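Local coordinates for protein putative ring-cleaving dioxygenase MhqO (PDB 3OAJ) that is a putative iron-dependent ring-cleaving dioxygenase that may contribute to the degradation of aromatic compounds, at residues Met7-Ile12 against Ile219-Asn224; Leu49-Glu54 against Ile62-Trp67; Gly78-Thr83 against Gly155-Leu160; Phe252-Phe257 against Leu264-Thr269. All blocks are in the same frame, centred on the assembly; numbering follows the deposited sequence.

Contact 1 (Met7-Ile12 against Ile219-Asn224). With ZN (zinc ion), chain C.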
loop_
_atom_site.group_PDB
_atom_site.type_symbol
_atom_site.label_atom_id
_atom_site.label_comp_id
_atom_site.label_asym_id
_atom_site.label_seq_id
_atom_site.Cartn_x
_atom_site.Cartn_y
_atom_site.Cartn_z
ATOM N N MET A 7 12.173 1.943 -8.354
ATOM C CA MET A 7 11.522 0.820 -9.023
ATOM C C MET A 7 9.997 0.883 -8.981
ATOM O O MET A 7 9.325 0.364 -9.871
ATOM C CB MET A 7 12.000 -0.498 -8.422
ATOM C CG MET A 7 13.454 -0.807 -8.779
ATOM S SD MET A 7 13.581 -1.322 -10.503
ATOM C CE MET A 7 13.039 -3.012 -10.261
ATOM N N GLY A 8 9.456 1.561 -7.976
ATOM C CA GLY A 8 7.995 1.589 -7.824
ATOM C C GLY A 8 7.575 1.636 -6.373
ATOM O O GLY A 8 8.401 1.884 -5.481
ATOM N N ILE A 9 6.298 1.365 -6.132
ATOM C CA ILE A 9 5.763 1.358 -4.780
ATOM C C ILE A 9 6.413 0.229 -3.944
ATOM O O ILE A 9 6.588 -0.914 -4.423
ATOM C CB ILE A 9 4.240 1.159 -4.817
ATOM C CG1 ILE A 9 3.544 2.327 -5.547
ATOM C CG2 ILE A 9 3.666 0.937 -3.401
ATOM C CD1 ILE A 9 2.088 2.026 -5.947
ATOM N N HIS A 10 6.790 0.582 -2.712
ATOM C CA HIS A 10 7.220 -0.364 -1.697
ATOM C C HIS A 10 5.994 -0.851 -0.926
ATOM O O HIS A 10 5.711 -2.038 -0.895
ATOM C CB HIS A 10 8.267 0.293 -0.763
ATOM C CG HIS A 10 8.873 -0.638 0.235
ATOM N ND1 HIS A 10 8.208 -1.044 1.374
ATOM C CD2 HIS A 10 10.095 -1.223 0.285
ATOM C CE1 HIS A 10 8.984 -1.861 2.065
ATOM N NE2 HIS A 10 10.143 -1.962 1.445
ATOM N N HIS A 11 5.277 0.077 -0.298
ATOM C CA HIS A 11 4.037 -0.263 0.405
ATOM C C HIS A 11 3.154 0.975 0.447
ATOM O O HIS A 11 3.601 2.074 0.127
ATOM C CB HIS A 11 4.302 -0.768 1.839
ATOM C CG HIS A 11 4.940 0.239 2.746
ATOM N ND1 HIS A 11 6.309 0.389 2.845
ATOM C CD2 HIS A 11 4.398 1.117 3.628
ATOM C CE1 HIS A 11 6.582 1.314 3.751
ATOM N NE2 HIS A 11 5.443 1.779 4.236
ATOM N N ILE A 12 1.891 0.767 0.803
ATOM C CA ILE A 12 0.955 1.832 1.072
ATOM C C ILE A 12 0.382 1.571 2.458
ATOM O O ILE A 12 0.132 0.439 2.854
ATOM C CB ILE A 12 -0.173 1.815 -0.009
ATOM C CG1 ILE A 12 0.383 2.295 -1.354
ATOM C CG2 ILE A 12 -1.371 2.659 0.398
ATOM C CD1 ILE A 12 -0.486 1.949 -2.557
ATOM N N ILE A 219 2.156 6.916 0.891
ATOM C CA ILE A 219 2.643 5.965 -0.082
ATOM C C ILE A 219 4.166 5.907 -0.036
ATOM O O ILE A 219 4.828 6.943 -0.061
ATOM C CB ILE A 219 2.085 6.295 -1.507
ATOM C CG1 ILE A 219 2.595 5.283 -2.548
ATOM C CG2 ILE A 219 2.385 7.746 -1.929
ATOM C CD1 ILE A 219 1.726 5.198 -3.814
ATOM N N ALA A 220 4.706 4.686 0.024
ATOM C CA ALA A 220 6.151 4.498 0.081
ATOM C C ALA A 220 6.686 3.966 -1.244
ATOM O O ALA A 220 6.118 3.044 -1.856
ATOM C CB ALA A 220 6.519 3.547 1.205
ATOM N N TRP A 221 7.779 4.585 -1.671
ATOM C CA TRP A 221 8.518 4.197 -2.863
ATOM C C TRP A 221 9.773 3.432 -2.475
ATOM O O TRP A 221 10.343 3.656 -1.419
ATOM C CB TRP A 221 8.885 5.464 -3.643
ATOM C CG TRP A 221 7.669 6.311 -3.893
ATOM C CD1 TRP A 221 7.249 7.368 -3.147
ATOM C CD2 TRP A 221 6.696 6.144 -4.935
ATOM N NE1 TRP A 221 6.079 7.864 -3.649
ATOM C CE2 TRP A 221 5.725 7.142 -4.755
ATOM C CE3 TRP A 221 6.564 5.252 -6.010
ATOM C CZ2 TRP A 221 4.625 7.278 -5.597
ATOM C CZ3 TRP A 221 5.463 5.388 -6.849
ATOM C CH2 TRP A 221 4.530 6.414 -6.650
ATOM N N ARG A 222 10.183 2.519 -3.337
ATOM C CA ARG A 222 11.329 1.640 -3.079
ATOM C C ARG A 222 12.686 2.297 -3.243
ATOM O O ARG A 222 12.910 3.083 -4.158
ATOM C CB ARG A 222 11.275 0.430 -4.013
ATOM C CG ARG A 222 10.088 -0.477 -3.726
ATOM C CD ARG A 222 9.846 -1.489 -4.811
ATOM N NE ARG A 222 10.961 -2.407 -4.936
ATOM C CZ ARG A 222 11.070 -3.320 -5.886
ATOM N NH1 ARG A 222 10.116 -3.459 -6.799
ATOM N NH2 ARG A 222 12.130 -4.105 -5.907
ATOM N N ALA A 223 13.596 1.944 -2.340
ATOM C CA ALA A 223 15.027 2.148 -2.543
ATOM C C ALA A 223 15.657 0.768 -2.484
ATOM O O ALA A 223 15.183 -0.086 -1.735
ATOM C CB ALA A 223 15.623 3.084 -1.472
ATOM N N ASN A 224 16.726 0.562 -3.245
ATOM C CA ASN A 224 17.370 -0.752 -3.328
ATOM C C ASN A 224 17.971 -1.241 -2.008
ATOM O O ASN A 224 17.930 -2.430 -1.709
ATOM C CB ASN A 224 18.490 -0.753 -4.385
ATOM C CG ASN A 224 17.996 -0.427 -5.791
ATOM O OD1 ASN A 224 18.638 0.343 -6.523
ATOM N ND2 ASN A 224 16.883 -1.015 -6.182
HETATM ZN ZN ZN C . 5.368 3.567 5.331
HETATM O O HOH W 1 14.130 1.489 -6.318
HETATM O O HOH W 2 7.609 -1.827 -6.956
#
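A220 supports the metal ligand H11 directly: its methyl CB lies over one face of the imidazole, 3.5 Å from the ring centroid and 18° off the normal. Alanine suits the place, its lone methyl letting the ring lie close. H11 NE2 binds the zinc ion at 2.1 Å, and H218 and E266 are the other protein ligands. The ring's second nitrogen is held too, H11 ND1 donating to H10 ND1 over 2.8 Å in a straight bond that lies in the ring plane of H11 but is tilted 25° from that of H10; together with the metal bond it helps to fix the ring's rotation. H10 CB rests on R222 CG at 3.6 Å. R222 presents one guanidinium face to M7 CB, and its NH2 end forms a salt bridge with D270. Between the segments the backbones run antiparallel: H10 N donates to A220 O over 2.7 Å, H11 N reaches the same oxygen weakly, and A220 N returns a bond to H11 O at 2.8 Å. With H10 and H11 both opposite A220, this is a classic beta bulge, here at the metal site of a protein in the extradiol dioxygenase family, where two VOC modules meet.

Contact 2 (Leu49-Glu54 against Ile62-Trp67)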
loop_
_atom_site.group_PDB
_atom_site.type_symbol
_atom_site.label_atom_id
_atom_site.label_comp_id
_atom_site.label_asym_id
_atom_site.label_seq_id
_atom_site.Cartn_x
_atom_site.Cartn_y
_atom_site.Cartn_z
ATOM N N LEU A 49 -0.586 -3.820 10.940
ATOM C CA LEU A 49 -0.689 -5.085 10.209
ATOM C C LEU A 49 -0.160 -4.898 8.796
ATOM O O LEU A 49 -0.471 -3.911 8.128
ATOM C CB LEU A 49 -2.146 -5.568 10.142
ATOM C CG LEU A 49 -2.896 -5.690 11.472
ATOM C CD1 LEU A 49 -4.295 -6.237 11.180
ATOM C CD2 LEU A 49 -2.144 -6.584 12.460
ATOM N N TYR A 50 0.623 -5.868 8.336
ATOM C CA TYR A 50 1.168 -5.858 6.975
ATOM C C TYR A 50 0.666 -7.087 6.228
ATOM O O TYR A 50 0.831 -8.231 6.688
ATOM C CB TYR A 50 2.692 -5.914 7.007
ATOM C CG TYR A 50 3.435 -4.735 7.598
ATOM C CD1 TYR A 50 3.688 -4.652 8.968
ATOM C CD2 TYR A 50 3.988 -3.763 6.772
ATOM C CE1 TYR A 50 4.442 -3.604 9.508
ATOM C CE2 TYR A 50 4.735 -2.707 7.291
ATOM C CZ TYR A 50 4.948 -2.627 8.663
ATOM O OH TYR A 50 5.708 -1.599 9.170
ATOM N N PHE A 51 0.037 -6.838 5.083
ATOM C CA PHE A 51 -0.424 -7.902 4.185
ATOM C C PHE A 51 0.346 -7.810 2.877
ATOM O O PHE A 51 0.746 -6.719 2.448
ATOM C CB PHE A 51 -1.923 -7.752 3.869
ATOM C CG PHE A 51 -2.835 -7.919 5.066
ATOM C CD1 PHE A 51 -3.429 -9.149 5.341
ATOM C CD2 PHE A 51 -3.130 -6.837 5.902
ATOM C CE1 PHE A 51 -4.279 -9.307 6.429
ATOM C CE2 PHE A 51 -3.977 -6.993 7.013
ATOM C CZ PHE A 51 -4.557 -8.224 7.267
ATOM N N GLY A 52 0.545 -8.944 2.220
ATOM C CA GLY A 52 1.199 -8.921 0.923
ATOM C C GLY A 52 1.081 -10.255 0.218
ATOM O O GLY A 52 0.190 -11.064 0.536
ATOM N N ASN A 53 1.985 -10.497 -0.731
ATOM C CA ASN A 53 2.043 -11.793 -1.399
ATOM C C ASN A 53 2.693 -12.834 -0.487
ATOM O O ASN A 53 2.947 -12.561 0.690
ATOM C CB ASN A 53 2.704 -11.686 -2.786
ATOM C CG ASN A 53 4.223 -11.544 -2.734
ATOM O OD1 ASN A 53 4.823 -11.344 -1.680
ATOM N ND2 ASN A 53 4.850 -11.678 -3.895
ATOM N N GLU A 54 2.982 -14.021 -1.012
ATOM C CA GLU A 54 3.512 -15.106 -0.170
ATOM C C GLU A 54 4.768 -14.672 0.593
ATOM O O GLU A 54 4.989 -15.122 1.714
ATOM C CB GLU A 54 3.733 -16.397 -0.976
ATOM C CG GLU A 54 5.015 -16.459 -1.790
ATOM C CD GLU A 54 5.027 -15.515 -2.983
ATOM O OE1 GLU A 54 3.973 -15.337 -3.645
ATOM O OE2 GLU A 54 6.101 -14.923 -3.243
ATOM N N ILE A 62 0.449 -3.964 1.577
ATOM C CA ILE A 62 -0.551 -3.018 2.069
ATOM C C ILE A 62 -0.553 -3.120 3.583
ATOM O O ILE A 62 -0.597 -4.207 4.154
ATOM C CB ILE A 62 -1.958 -3.266 1.403
ATOM C CG1 ILE A 62 -2.966 -2.172 1.814
ATOM C CG2 ILE A 62 -2.476 -4.688 1.673
ATOM C CD1 ILE A 62 -2.682 -0.781 1.241
ATOM N N THR A 63 -0.493 -1.965 4.236
ATOM C CA THR A 63 -0.332 -1.920 5.684
ATOM C C THR A 63 -1.415 -1.071 6.334
ATOM O O THR A 63 -1.920 -0.120 5.730
ATOM C CB THR A 63 1.090 -1.421 6.127
ATOM O OG1 THR A 63 1.003 -0.100 6.671
ATOM C CG2 THR A 63 2.096 -1.437 5.000
ATOM N N PHE A 64 -1.761 -1.429 7.574
ATOM C CA PHE A 64 -2.924 -0.827 8.232
ATOM C C PHE A 64 -2.678 -0.505 9.684
ATOM O O PHE A 64 -2.044 -1.282 10.408
ATOM C CB PHE A 64 -4.106 -1.804 8.169
ATOM C CG PHE A 64 -4.531 -2.133 6.785
ATOM C CD1 PHE A 64 -5.252 -1.209 6.017
ATOM C CD2 PHE A 64 -4.158 -3.363 6.217
ATOM C CE1 PHE A 64 -5.628 -1.525 4.708
ATOM C CE2 PHE A 64 -4.529 -3.693 4.923
ATOM C CZ PHE A 64 -5.267 -2.763 4.164
ATOM N N PHE A 65 -3.201 0.645 10.096
ATOM C CA PHE A 65 -3.401 0.953 11.509
ATOM C C PHE A 65 -4.899 0.764 11.807
ATOM O O PHE A 65 -5.698 1.665 11.530
ATOM C CB PHE A 65 -2.947 2.383 11.812
ATOM C CG PHE A 65 -1.494 2.634 11.525
ATOM C CD1 PHE A 65 -0.498 1.880 12.143
ATOM C CD2 PHE A 65 -1.116 3.651 10.651
ATOM C CE1 PHE A 65 0.864 2.121 11.862
ATOM C CE2 PHE A 65 0.222 3.905 10.385
ATOM C CZ PHE A 65 1.209 3.147 10.982
ATOM N N PRO A 66 -5.287 -0.421 12.312
ATOM C CA PRO A 66 -6.703 -0.647 12.562
ATOM C C PRO A 66 -7.119 -0.115 13.930
ATOM O O PRO A 66 -6.731 -0.669 14.967
ATOM C CB PRO A 66 -6.846 -2.179 12.488
ATOM C CG PRO A 66 -5.476 -2.736 12.630
ATOM C CD PRO A 66 -4.476 -1.639 12.505
ATOM N N TRP A 67 -7.889 0.962 13.947
ATOM C CA TRP A 67 -8.502 1.356 15.212
ATOM C C TRP A 67 -10.029 1.442 15.162
ATOM O O TRP A 67 -10.603 2.344 14.547
ATOM C CB TRP A 67 -7.827 2.571 15.864
ATOM C CG TRP A 67 -7.567 3.788 15.009
ATOM C CD1 TRP A 67 -8.491 4.535 14.326
ATOM C CD2 TRP A 67 -6.305 4.446 14.822
ATOM N NE1 TRP A 67 -7.875 5.599 13.705
ATOM C CE2 TRP A 67 -6.535 5.569 13.993
ATOM C CE3 TRP A 67 -4.999 4.190 15.265
ATOM C CZ2 TRP A 67 -5.502 6.434 13.594
ATOM C CZ3 TRP A 67 -3.969 5.050 14.863
ATOM C CH2 TRP A 67 -4.233 6.158 14.035
#
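F51 N donates to I62 O over 2.9 Å in a nearly straight bond (172°), one of four backbone bonds that tie strands 47-52 and 61-66 into an antiparallel beta hairpin of the first VOC module. I62 N answers to F51 O, and the pair L49 and F64 exchanges a second couple of bonds. The face of the hairpin that carries L49, F51, I62 and F64 is apolar and buried against helix 19-29, where L49, F51 and F64 touch N22 and F51 also touches T23. Here the rings of F51 and F64 meet rim to rim, centroids 5.8 Å apart and planes at 68°, neither lying over the other's face. F51 CB also rests on I62 CG2 at 3.8 Å, a branch placed between the backbone N and the carbonyl carbon. Further along, L49 CD1 reaches P66 CG. The opposite face carries Y50 and T63, side by side and pointing the same way, toward the metal pocket. Threonine suits the place because it offers a hydroxyl and a methyl: its OG1 is hydrogen-bonded to T13 and H48, while its methyl is left for the tyrosine, T63 CG2 lying 3.5 Å from Y50 CD2.

Contact 3 (Gly78-Thr83 against Gly155-Leu160)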
loop_
_atom_site.group_PDB
_atom_site.type_symbol
_atom_site.label_atom_id
_atom_site.label_comp_id
_atom_site.label_asym_id
_atom_site.label_seq_id
_atom_site.Cartn_x
_atom_site.Cartn_y
_atom_site.Cartn_z
ATOM N N GLY A 78 -4.452 15.693 -1.629
ATOM C CA GLY A 78 -3.417 15.429 -0.638
ATOM C C GLY A 78 -3.326 13.965 -0.198
ATOM O O GLY A 78 -2.698 13.671 0.816
ATOM N N GLN A 79 -3.931 13.042 -0.958
ATOM C CA GLN A 79 -3.934 11.617 -0.615
ATOM C C GLN A 79 -3.813 10.755 -1.851
ATOM O O GLN A 79 -4.182 11.188 -2.946
ATOM C CB GLN A 79 -5.264 11.206 0.032
ATOM C CG GLN A 79 -5.598 11.901 1.334
ATOM C CD GLN A 79 -7.017 11.586 1.818
ATOM O OE1 GLN A 79 -7.686 10.701 1.290
ATOM N NE2 GLN A 79 -7.479 12.331 2.813
ATOM N N VAL A 80 -3.325 9.529 -1.679
ATOM C CA VAL A 80 -3.637 8.464 -2.627
ATOM C C VAL A 80 -5.153 8.251 -2.638
ATOM O O VAL A 80 -5.761 8.000 -1.586
ATOM C CB VAL A 80 -2.952 7.141 -2.227
ATOM C CG1 VAL A 80 -3.309 6.008 -3.186
ATOM C CG2 VAL A 80 -1.459 7.325 -2.142
ATOM N N GLY A 81 -5.755 8.364 -3.822
ATOM C CA GLY A 81 -7.200 8.212 -3.967
ATOM C C GLY A 81 -7.644 6.775 -4.162
ATOM O O GLY A 81 -8.650 6.337 -3.575
ATOM N N VAL A 82 -6.907 6.022 -4.982
ATOM C CA VAL A 82 -7.245 4.635 -5.300
ATOM C C VAL A 82 -5.980 3.770 -5.248
ATOM O O VAL A 82 -4.920 4.175 -5.712
ATOM C CB VAL A 82 -7.877 4.521 -6.711
ATOM C CG1 VAL A 82 -8.380 3.103 -6.969
ATOM C CG2 VAL A 82 -9.021 5.509 -6.880
ATOM N N THR A 83 -6.100 2.599 -4.651
ATOM C CA THR A 83 -5.011 1.646 -4.622
ATOM C C THR A 83 -5.346 0.559 -5.636
ATOM O O THR A 83 -6.457 0.010 -5.628
ATOM C CB THR A 83 -4.863 1.055 -3.200
ATOM O OG1 THR A 83 -4.574 2.129 -2.290
ATOM C CG2 THR A 83 -3.760 0.006 -3.147
ATOM N N GLY A 155 -0.854 -2.939 -8.765
ATOM C CA GLY A 155 -0.662 -2.462 -10.125
ATOM C C GLY A 155 -0.108 -1.050 -10.130
ATOM O O GLY A 155 0.495 -0.609 -11.114
ATOM N N GLY A 156 -0.322 -0.336 -9.026
ATOM C CA GLY A 156 0.047 1.069 -8.906
ATOM C C GLY A 156 -0.957 1.762 -8.010
ATOM O O GLY A 156 -1.517 1.130 -7.110
ATOM N N ALA A 157 -1.196 3.036 -8.276
ATOM C CA ALA A 157 -2.075 3.867 -7.465
ATOM C C ALA A 157 -2.492 5.089 -8.250
ATOM O O ALA A 157 -1.827 5.472 -9.232
ATOM C CB ALA A 157 -1.378 4.289 -6.150
ATOM N N THR A 158 -3.580 5.710 -7.792
ATOM C CA THR A 158 -4.060 6.968 -8.356
ATOM C C THR A 158 -3.929 8.040 -7.279
ATOM O O THR A 158 -4.455 7.880 -6.185
ATOM C CB THR A 158 -5.544 6.858 -8.823
ATOM O OG1 THR A 158 -5.619 5.894 -9.889
ATOM C CG2 THR A 158 -6.076 8.234 -9.300
ATOM N N LEU A 159 -3.178 9.093 -7.589
ATOM C CA LEU A 159 -2.890 10.176 -6.652
ATOM C C LEU A 159 -3.813 11.352 -6.859
ATOM O O LEU A 159 -4.071 11.759 -7.990
ATOM C CB LEU A 159 -1.437 10.650 -6.812
ATOM C CG LEU A 159 -0.377 9.535 -6.802
ATOM C CD1 LEU A 159 1.029 10.120 -6.964
ATOM C CD2 LEU A 159 -0.474 8.704 -5.530
ATOM N N LEU A 160 -4.293 11.899 -5.746
ATOM C CA LEU A 160 -5.081 13.127 -5.723
ATOM C C LEU A 160 -4.200 14.208 -5.111
ATOM O O LEU A 160 -3.903 14.184 -3.927
ATOM C CB LEU A 160 -6.339 12.940 -4.880
ATOM C CG LEU A 160 -7.198 11.709 -5.187
ATOM C CD1 LEU A 160 -8.385 11.654 -4.230
ATOM C CD2 LEU A 160 -7.696 11.737 -6.633
#
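V80 and L159 meet at an angle, with V80 CG2 3.8 Å from L159 CD2, while the other valine branch, CG1, turns to A157 CB at 3.9 Å. V80 can serve both because its chi1 of 178° puts CG1 across from the backbone N and CG2 beside it, one methyl for each neighbour. On the other face V82 and T158 lie opposite each other, touching by their branched carbons, CB to CB at 3.9 Å. L160 bends over the backbone of G81, its CD1 3.6 Å from G81 CA; the absence of a side chain at G81 lets the leucine lie against it. The same glycine belongs to a classic beta bulge: G81 N donates to T158 O over 2.7 Å, V82 N reaches that oxygen weakly, and the register shifts by one. A second bulge, of the G1 type, has G78 N and Q79 N sharing L160 O, G78 N at 2.8 Å from above the carbonyl plane. Its G78 has backbone angles that suit glycine (86°/16°). These strands, 79-87 and 153-160, join the sequence ranges of the two VOC modules in one mixed sheet. Cohesion across them thus rests on main-chain bonds and aliphatic packing, with no charged side chain taking part.

Contact 4 (Phe252-Phe257 against Leu264-Thr269). With ZN (zinc ion), chain C; SO4 (sulfate ion), chain D.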
loop_
_atom_site.group_PDB
_atom_site.type_symbol
_atom_site.label_atom_id
_atom_site.label_comp_id
_atom_site.label_asym_id
_atom_site.label_seq_id
_atom_site.Cartn_x
_atom_site.Cartn_y
_atom_site.Cartn_z
ATOM N N PHE A 252 12.261 -2.682 7.283
ATOM C CA PHE A 252 12.818 -1.740 6.290
ATOM C C PHE A 252 13.192 -0.484 7.071
ATOM O O PHE A 252 12.711 -0.293 8.187
ATOM C CB PHE A 252 11.798 -1.400 5.173
ATOM C CG PHE A 252 10.458 -0.953 5.685
ATOM C CD1 PHE A 252 10.207 0.389 5.966
ATOM C CD2 PHE A 252 9.441 -1.886 5.914
ATOM C CE1 PHE A 252 8.965 0.808 6.439
ATOM C CE2 PHE A 252 8.197 -1.462 6.407
ATOM C CZ PHE A 252 7.964 -0.127 6.696
ATOM N N ASN A 253 14.063 0.347 6.491
ATOM C CA ASN A 253 14.324 1.700 6.983
ATOM C C ASN A 253 13.489 2.665 6.142
ATOM O O ASN A 253 13.222 2.397 4.967
ATOM C CB ASN A 253 15.816 2.033 6.891
ATOM C CG ASN A 253 16.661 1.208 7.856
ATOM O OD1 ASN A 253 16.216 0.868 8.951
ATOM N ND2 ASN A 253 17.868 0.845 7.431
ATOM N N ALA A 254 13.061 3.758 6.764
ATOM C CA ALA A 254 12.141 4.725 6.169
ATOM C C ALA A 254 12.616 6.166 6.286
ATOM O O ALA A 254 13.176 6.548 7.302
ATOM C CB ALA A 254 10.783 4.608 6.835
ATOM N N ILE A 255 12.394 6.946 5.224
ATOM C CA ILE A 255 12.401 8.410 5.294
ATOM C C ILE A 255 11.087 8.902 4.716
ATOM O O ILE A 255 10.499 8.252 3.844
ATOM C CB ILE A 255 13.591 9.054 4.540
ATOM C CG1 ILE A 255 13.608 8.646 3.054
ATOM C CG2 ILE A 255 14.903 8.648 5.210
ATOM C CD1 ILE A 255 14.721 9.313 2.239
ATOM N N TYR A 256 10.638 10.048 5.214
ATOM C CA TYR A 256 9.344 10.632 4.808
ATOM C C TYR A 256 9.504 12.072 4.337
ATOM O O TYR A 256 10.298 12.838 4.891
ATOM C CB TYR A 256 8.344 10.613 5.978
ATOM C CG TYR A 256 8.140 9.251 6.623
ATOM C CD1 TYR A 256 7.092 8.416 6.229
ATOM C CD2 TYR A 256 9.018 8.786 7.613
ATOM C CE1 TYR A 256 6.915 7.153 6.824
ATOM C CE2 TYR A 256 8.852 7.544 8.209
ATOM C CZ TYR A 256 7.805 6.727 7.808
ATOM O OH TYR A 256 7.637 5.487 8.400
ATOM N N PHE A 257 8.703 12.447 3.344
ATOM C CA PHE A 257 8.624 13.846 2.922
ATOM C C PHE A 257 7.253 14.131 2.353
ATOM O O PHE A 257 6.718 13.320 1.576
ATOM C CB PHE A 257 9.735 14.216 1.924
ATOM C CG PHE A 257 9.656 13.515 0.587
ATOM C CD1 PHE A 257 10.089 12.199 0.441
ATOM C CD2 PHE A 257 9.225 14.210 -0.561
ATOM C CE1 PHE A 257 10.060 11.563 -0.816
ATOM C CE2 PHE A 257 9.194 13.584 -1.812
ATOM C CZ PHE A 257 9.617 12.267 -1.938
ATOM N N LEU A 264 1.714 12.649 1.478
ATOM C CA LEU A 264 2.872 12.192 2.228
ATOM C C LEU A 264 3.536 11.029 1.497
ATOM O O LEU A 264 2.907 9.988 1.275
ATOM C CB LEU A 264 2.468 11.810 3.656
ATOM C CG LEU A 264 3.633 11.361 4.555
ATOM C CD1 LEU A 264 4.695 12.454 4.664
ATOM C CD2 LEU A 264 3.128 10.955 5.947
ATOM N N PHE A 265 4.799 11.234 1.110
ATOM C CA PHE A 265 5.579 10.201 0.439
ATOM C C PHE A 265 6.597 9.623 1.419
ATOM O O PHE A 265 7.000 10.268 2.400
ATOM C CB PHE A 265 6.363 10.821 -0.730
ATOM C CG PHE A 265 5.589 10.915 -2.046
ATOM C CD1 PHE A 265 4.201 10.799 -2.105
ATOM C CD2 PHE A 265 6.282 11.180 -3.227
ATOM C CE1 PHE A 265 3.527 10.910 -3.306
ATOM C CE2 PHE A 265 5.608 11.277 -4.459
ATOM C CZ PHE A 265 4.226 11.149 -4.492
ATOM N N GLU A 266 7.056 8.420 1.112
ATOM C CA GLU A 266 8.070 7.765 1.924
ATOM C C GLU A 266 9.021 7.079 0.955
ATOM O O GLU A 266 8.609 6.687 -0.132
ATOM C CB GLU A 266 7.395 6.737 2.841
ATOM C CG GLU A 266 8.351 5.776 3.594
ATOM C CD GLU A 266 7.617 4.748 4.416
ATOM O OE1 GLU A 266 6.369 4.745 4.429
ATOM O OE2 GLU A 266 8.300 3.915 5.045
ATOM N N ILE A 267 10.299 6.999 1.316
ATOM C CA ILE A 267 11.219 6.072 0.641
ATOM C C ILE A 267 11.562 4.995 1.665
ATOM O O ILE A 267 12.042 5.307 2.754
ATOM C CB ILE A 267 12.511 6.760 0.134
ATOM C CG1 ILE A 267 12.202 8.048 -0.660
ATOM C CG2 ILE A 267 13.420 5.738 -0.627
ATOM C CD1 ILE A 267 11.423 7.859 -1.918
ATOM N N ALA A 268 11.307 3.740 1.299
ATOM C CA ALA A 268 11.550 2.582 2.147
ATOM C C ALA A 268 12.495 1.625 1.451
ATOM O O ALA A 268 12.368 1.367 0.247
ATOM C CB ALA A 268 10.242 1.870 2.445
ATOM N N THR A 269 13.428 1.077 2.216
ATOM C CA THR A 269 14.376 0.140 1.659
ATOM C C THR A 269 13.745 -1.219 1.388
ATOM O O THR A 269 12.936 -1.713 2.196
ATOM C CB THR A 269 15.574 -0.073 2.600
ATOM O OG1 THR A 269 15.131 -0.577 3.865
ATOM C CG2 THR A 269 16.379 1.209 2.800
HETATM ZN ZN ZN C . 5.368 3.567 5.331
HETATM S S SO4 D . 5.236 2.968 7.741
HETATM O O1 SO4 D . 5.139 4.352 8.202
HETATM O O2 SO4 D . 5.277 2.012 8.830
HETATM O O3 SO4 D . 4.141 2.624 6.833
HETATM O O4 SO4 D . 6.520 2.843 7.044
#
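The antiparallel hairpin of strands 253-258 and 264-269 contributes E266, one of the three protein ligands of the metal site beside H11 and H218. E266 OE1 binds the zinc ion; a chi1 of 170° and an extended chain beyond CG carry the carboxylate straight out from the sheet. Y256 runs alongside, pointing the same way, its CE1 3.4 Å from E266 OE1 and its ring plane turned 37° from the carboxylate. The tyrosine hydroxyl donates to O1 of a sulfate ion, 2.8 Å from Y256 OH, and is also bonded to R249. That sulfate, probably from the crystallisation liquor, sits on the zinc and meets the edge of the F252 ring, where CE1 is 3.2 Å from its O4. The small A254 lets the carboxylate come close, its CB 3.1 Å from E266 OE2. The hairpin lies in the second VOC range, and strand 264-269 pairs in the same sheet with strand 215-223, which carries H218. The reverse face is apolar: F265 points its edge at the face of F257 in an offset edge-to-face pair with planes at 79°. Beside them I255 CG1 packs on I267 CB at 3.6 Å. At the hairpin's open end N253 N donates to T269 OG1 over 3.0 Å, a hydroxyl also hydrogen-bonded to P271 O.

Overall arrangement
Contacts 1, 2 and 4 share one mixed sheet that curves round the zinc. Contacts 1 and 4 lie closest, their centres about 8 Å apart. W221 N probably hydrogen-bonds to E266 O at 2.7 Å, and W221 O to A268 N at 2.9 Å, and each contact gives the metal one ligand; the third, H218, immediately precedes 219-224. On the other side contact 2 joins contact 1 through I12 O and T63 N, 2.8 Å apart, and its Y50 OH comes to 3.7 Å from F252 CZ of contact 4 across the pocket. Contact 3 belongs to the second sheet, its V80 side chain about 11 Å from the zinc. It packs against contact 1, with I219 CB 3.7 Å from V80 CG2.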